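Side-chain contact in 11R-lipoxygenase (Gersemia fruticosa, PDB 3VF1), which probably adds molecular oxygen to polyunsaturated fatty acids at a non-heme iron centre, as a calcium-dependent lipoxygenase: residues I105-D110 and S116-F121. Numbering follows the deposited sequence.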
ATOM      1  N   ILE A 105     -16.472 -20.680  19.802  1.00 51.44           N
ATOM      2  CA  ILE A 105     -17.143 -20.237  21.017  1.00 50.66           C
ATOM      3  C   ILE A 105     -17.464 -21.434  21.899  1.00 57.04           C
ATOM      4  O   ILE A 105     -18.230 -22.315  21.507  1.00 58.72           O
ATOM      5  CB  ILE A 105     -18.452 -19.500  20.696  1.00 52.84           C
ATOM      6  CG1 ILE A 105     -18.187 -18.341  19.733  1.00 55.10           C
ATOM      7  CG2 ILE A 105     -19.108 -19.004  21.979  1.00 54.14           C
ATOM      8  CD1 ILE A 105     -19.443 -17.677  19.216  1.00 55.05           C
ATOM      9  N   ILE A 106     -16.881 -21.464  23.092  1.00 58.33           N
ATOM     10  CA  ILE A 106     -17.089 -22.573  24.014  1.00 61.33           C
ATOM     11  C   ILE A 106     -17.835 -22.110  25.257  1.00 61.09           C
ATOM     12  O   ILE A 106     -17.295 -21.362  26.072  1.00 65.82           O
ATOM     13  CB  ILE A 106     -15.752 -23.201  24.438  1.00 57.33           C
ATOM     14  CG1 ILE A 106     -14.949 -23.614  23.202  1.00 56.50           C
ATOM     15  CG2 ILE A 106     -15.994 -24.398  25.347  1.00 65.84           C
ATOM     16  CD1 ILE A 106     -13.576 -24.167  23.517  1.00 54.89           C
ATOM     17  N   GLU A 107     -19.078 -22.556  25.400  1.00 64.67           N
ATOM     18  CA  GLU A 107     -19.878 -22.224  26.573  1.00 70.44           C
ATOM     19  C   GLU A 107     -19.816 -23.348  27.602  1.00 75.55           C
ATOM     20  O   GLU A 107     -19.965 -24.523  27.264  1.00 74.76           O
ATOM     21  CB  GLU A 107     -21.330 -21.950  26.181  1.00 70.30           C
ATOM     22  CG  GLU A 107     -22.230 -21.626  27.365  1.00 79.14           C
ATOM     23  CD  GLU A 107     -23.598 -21.127  26.945  1.00 81.56           C
ATOM     24  OE1 GLU A 107     -23.882 -21.117  25.727  1.00 84.40           O
ATOM     25  OE2 GLU A 107     -24.388 -20.740  27.831  1.00 78.23           O
ATOM     26  N   LYS A 108     -19.591 -22.976  28.857  1.00 79.71           N
ATOM     27  CA  LYS A 108     -19.496 -23.944  29.940  1.00 75.12           C
ATOM     28  C   LYS A 108     -19.970 -23.313  31.242  1.00 78.74           C
ATOM     29  O   LYS A 108     -20.538 -22.222  31.238  1.00 75.01           O
ATOM     30  CB  LYS A 108     -18.053 -24.426  30.093  1.00 72.78           C
ATOM     31  CG  LYS A 108     -17.097 -23.359  30.600  1.00 74.75           C
ATOM     32  CD  LYS A 108     -15.695 -23.914  30.805  1.00 73.85           C
ATOM     33  CE  LYS A 108     -15.605 -24.801  32.039  1.00 76.51           C
ATOM     34  NZ  LYS A 108     -15.763 -24.039  33.310  1.00 77.58           N
ATOM     35  N   ILE A 109     -19.733 -24.004  32.353  1.00 87.85           N
ATOM     36  CA  ILE A 109     -20.104 -23.489  33.666  1.00 84.41           C
ATOM     37  C   ILE A 109     -19.014 -23.768  34.694  1.00 78.79           C
ATOM     38  O   ILE A 109     -18.517 -24.887  34.798  1.00 78.80           O
ATOM     39  CB  ILE A 109     -21.438 -24.092  34.160  1.00 85.25           C
ATOM     40  CG1 ILE A 109     -21.391 -25.619  34.076  1.00 87.88           C
ATOM     41  CG2 ILE A 109     -22.599 -23.544  33.347  1.00 81.47           C
ATOM     42  CD1 ILE A 109     -22.699 -26.302  34.418  1.00 86.69           C
ATOM     43  N   ASP A 110     -18.646 -22.737  35.448  1.00 79.43           N
ATOM     44  CA  ASP A 110     -17.627 -22.871  36.487  1.00 80.46           C
ATOM     45  C   ASP A 110     -18.218 -23.518  37.738  1.00 85.65           C
ATOM     46  O   ASP A 110     -19.076 -22.939  38.404  1.00 81.08           O
ATOM     47  CB  ASP A 110     -17.007 -21.511  36.829  1.00 80.83           C
ATOM     48  CG  ASP A 110     -18.047 -20.417  37.015  1.00 88.03           C
ATOM     49  OD1 ASP A 110     -19.243 -20.742  37.176  1.00 86.06           O
ATOM     50  OD2 ASP A 110     -17.668 -19.226  37.000  1.00 83.83           O
ATOM     51  N   SER A 116     -23.033 -19.771  33.531  1.00 82.89           N
ATOM     52  CA  SER A 116     -22.777 -20.018  32.117  1.00 82.12           C
ATOM     53  C   SER A 116     -21.842 -18.953  31.552  1.00 77.56           C
ATOM     54  O   SER A 116     -22.201 -17.777  31.476  1.00 73.51           O
ATOM     55  CB  SER A 116     -24.089 -20.043  31.328  1.00 80.63           C
ATOM     56  OG  SER A 116     -24.826 -18.845  31.508  1.00 84.63           O
ATOM     57  N   ASN A 117     -20.641 -19.370  31.160  1.00 76.49           N
ATOM     58  CA  ASN A 117     -19.635 -18.448  30.640  1.00 77.74           C
ATOM     59  C   ASN A 117     -19.149 -18.838  29.249  1.00 75.99           C
ATOM     60  O   ASN A 117     -18.823 -19.998  28.998  1.00 72.90           O
ATOM     61  CB  ASN A 117     -18.441 -18.375  31.593  1.00 77.31           C
ATOM     62  CG  ASN A 117     -18.797 -17.743  32.923  1.00 80.62           C
ATOM     63  OD1 ASN A 117     -19.716 -16.930  33.011  1.00 77.12           O
ATOM     64  ND2 ASN A 117     -18.065 -18.113  33.968  1.00 81.88           N
ATOM     65  N   LYS A 118     -19.097 -17.858  28.351  1.00 76.16           N
ATOM     66  CA  LYS A 118     -18.634 -18.085  26.987  1.00 68.65           C
ATOM     67  C   LYS A 118     -17.182 -17.652  26.820  1.00 62.83           C
ATOM     68  O   LYS A 118     -16.778 -16.592  27.296  1.00 59.87           O
ATOM     69  CB  LYS A 118     -19.513 -17.325  25.993  1.00 68.51           C
ATOM     70  CG  LYS A 118     -20.956 -17.799  25.954  1.00 77.27           C
ATOM     71  CD  LYS A 118     -21.784 -16.964  24.993  1.00 74.37           C
ATOM     72  CE  LYS A 118     -23.226 -17.441  24.943  1.00 75.33           C
ATOM     73  NZ  LYS A 118     -24.069 -16.593  24.056  1.00 83.35           N
ATOM     74  N   TYR A 119     -16.403 -18.482  26.135  1.00 59.42           N
ATOM     75  CA  TYR A 119     -15.007 -18.174  25.852  1.00 57.11           C
ATOM     76  C   TYR A 119     -14.793 -18.080  24.345  1.00 58.48           C
ATOM     77  O   TYR A 119     -14.766 -19.096  23.649  1.00 55.97           O
ATOM     78  CB  TYR A 119     -14.096 -19.245  26.453  1.00 58.48           C
ATOM     79  CG  TYR A 119     -14.160 -19.309  27.963  1.00 66.01           C
ATOM     80  CD1 TYR A 119     -15.279 -19.818  28.609  1.00 70.69           C
ATOM     81  CD2 TYR A 119     -13.102 -18.859  28.743  1.00 68.88           C
ATOM     82  CE1 TYR A 119     -15.345 -19.876  29.987  1.00 72.66           C
ATOM     83  CE2 TYR A 119     -13.159 -18.913  30.124  1.00 71.62           C
ATOM     84  CZ  TYR A 119     -14.282 -19.424  30.739  1.00 74.89           C
ATOM     85  OH  TYR A 119     -14.348 -19.482  32.112  1.00 75.79           O
ATOM     86  N   ILE A 120     -14.646 -16.855  23.849  1.00 55.55           N
ATOM     87  CA  ILE A 120     -14.489 -16.622  22.418  1.00 47.48           C
ATOM     88  C   ILE A 120     -13.028 -16.782  22.009  1.00 46.18           C
ATOM     89  O   ILE A 120     -12.128 -16.281  22.683  1.00 46.15           O
ATOM     90  CB  ILE A 120     -14.957 -15.208  22.018  1.00 49.00           C
ATOM     91  CG1 ILE A 120     -16.309 -14.878  22.657  1.00 48.03           C
ATOM     92  CG2 ILE A 120     -15.041 -15.087  20.503  1.00 53.71           C
ATOM     93  CD1 ILE A 120     -17.447 -15.742  22.171  1.00 55.19           C
ATOM     94  N   PHE A 121     -12.802 -17.477  20.900  1.00 45.37           N
ATOM     95  CA  PHE A 121     -11.450 -17.701  20.401  1.00 48.77           C
ATOM     96  C   PHE A 121     -11.315 -17.213  18.962  1.00 49.06           C
ATOM     97  O   PHE A 121     -11.553 -17.972  18.021  1.00 46.15           O
ATOM     98  CB  PHE A 121     -11.095 -19.185  20.495  1.00 47.74           C
ATOM     99  CG  PHE A 121     -11.094 -19.716  21.897  1.00 45.98           C
ATOM    100  CD1 PHE A 121     -12.261 -20.178  22.478  1.00 49.95           C
ATOM    101  CD2 PHE A 121      -9.926 -19.747  22.640  1.00 47.58           C
ATOM    102  CE1 PHE A 121     -12.263 -20.663  23.769  1.00 47.88           C
ATOM    103  CE2 PHE A 121      -9.924 -20.230  23.932  1.00 48.49           C
ATOM    104  CZ  PHE A 121     -11.095 -20.689  24.496  1.00 48.50           C
TER
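I106 and Y119 face each other as a hydrogen-bonded antiparallel pair, and K108 with N117 forms the next one along this beta hairpin. I106 N reaches Y119 O at 3.2 Å and Y119 N returns to I106 O at 3.0 Å. K108 and N117 repeat the pattern, with N117 N 2.9 Å from K108 O. A CA-H...O contact from S116 CA to K108 O shares that same oxygen.

Apolar contacts join the side chains. On the face carrying I105, E107 and I109, the I120 CD1 methyl leans across to I105 CG1 at 3.6 Å, the two isoleucines lying side by side. On the reverse face, I106 CD1 meets F121 CE1 at 3.8 Å. K108 starts with CG wedged between its backbone N and carbonyl carbon (chi1 68°), which lays CG 3.9 Å from Y119 CE1; the chain then bends, and NZ bonds to G81 O and weakly to I109 O.

Among the charged side chains, E107 is extended beyond CG, and its carboxylate lies beside S116 and K118: OE2 comes 3.6 Å from S116 CB, while E107 OE1 lies 4.8 Å from K118 NZ, too far for a salt bridge, so any attraction is probably long-range. An alanine at E107 would remove that carboxylate and is likely to leave K118 without the nearby opposite charge.

At the turn, D110 OD1 accepts from F115 N. Strand 100-109 lies between strands 20-28 and 116-124 in one sheet of the PLAT beta sandwich, where I105 pairs with T25 and E107 with K23 by backbone hydrogen bonds to strand 20-28. The side chains of I106 and F121 pack against I83 and I86 of strand 83-90 in the other sheet, inside the sandwich.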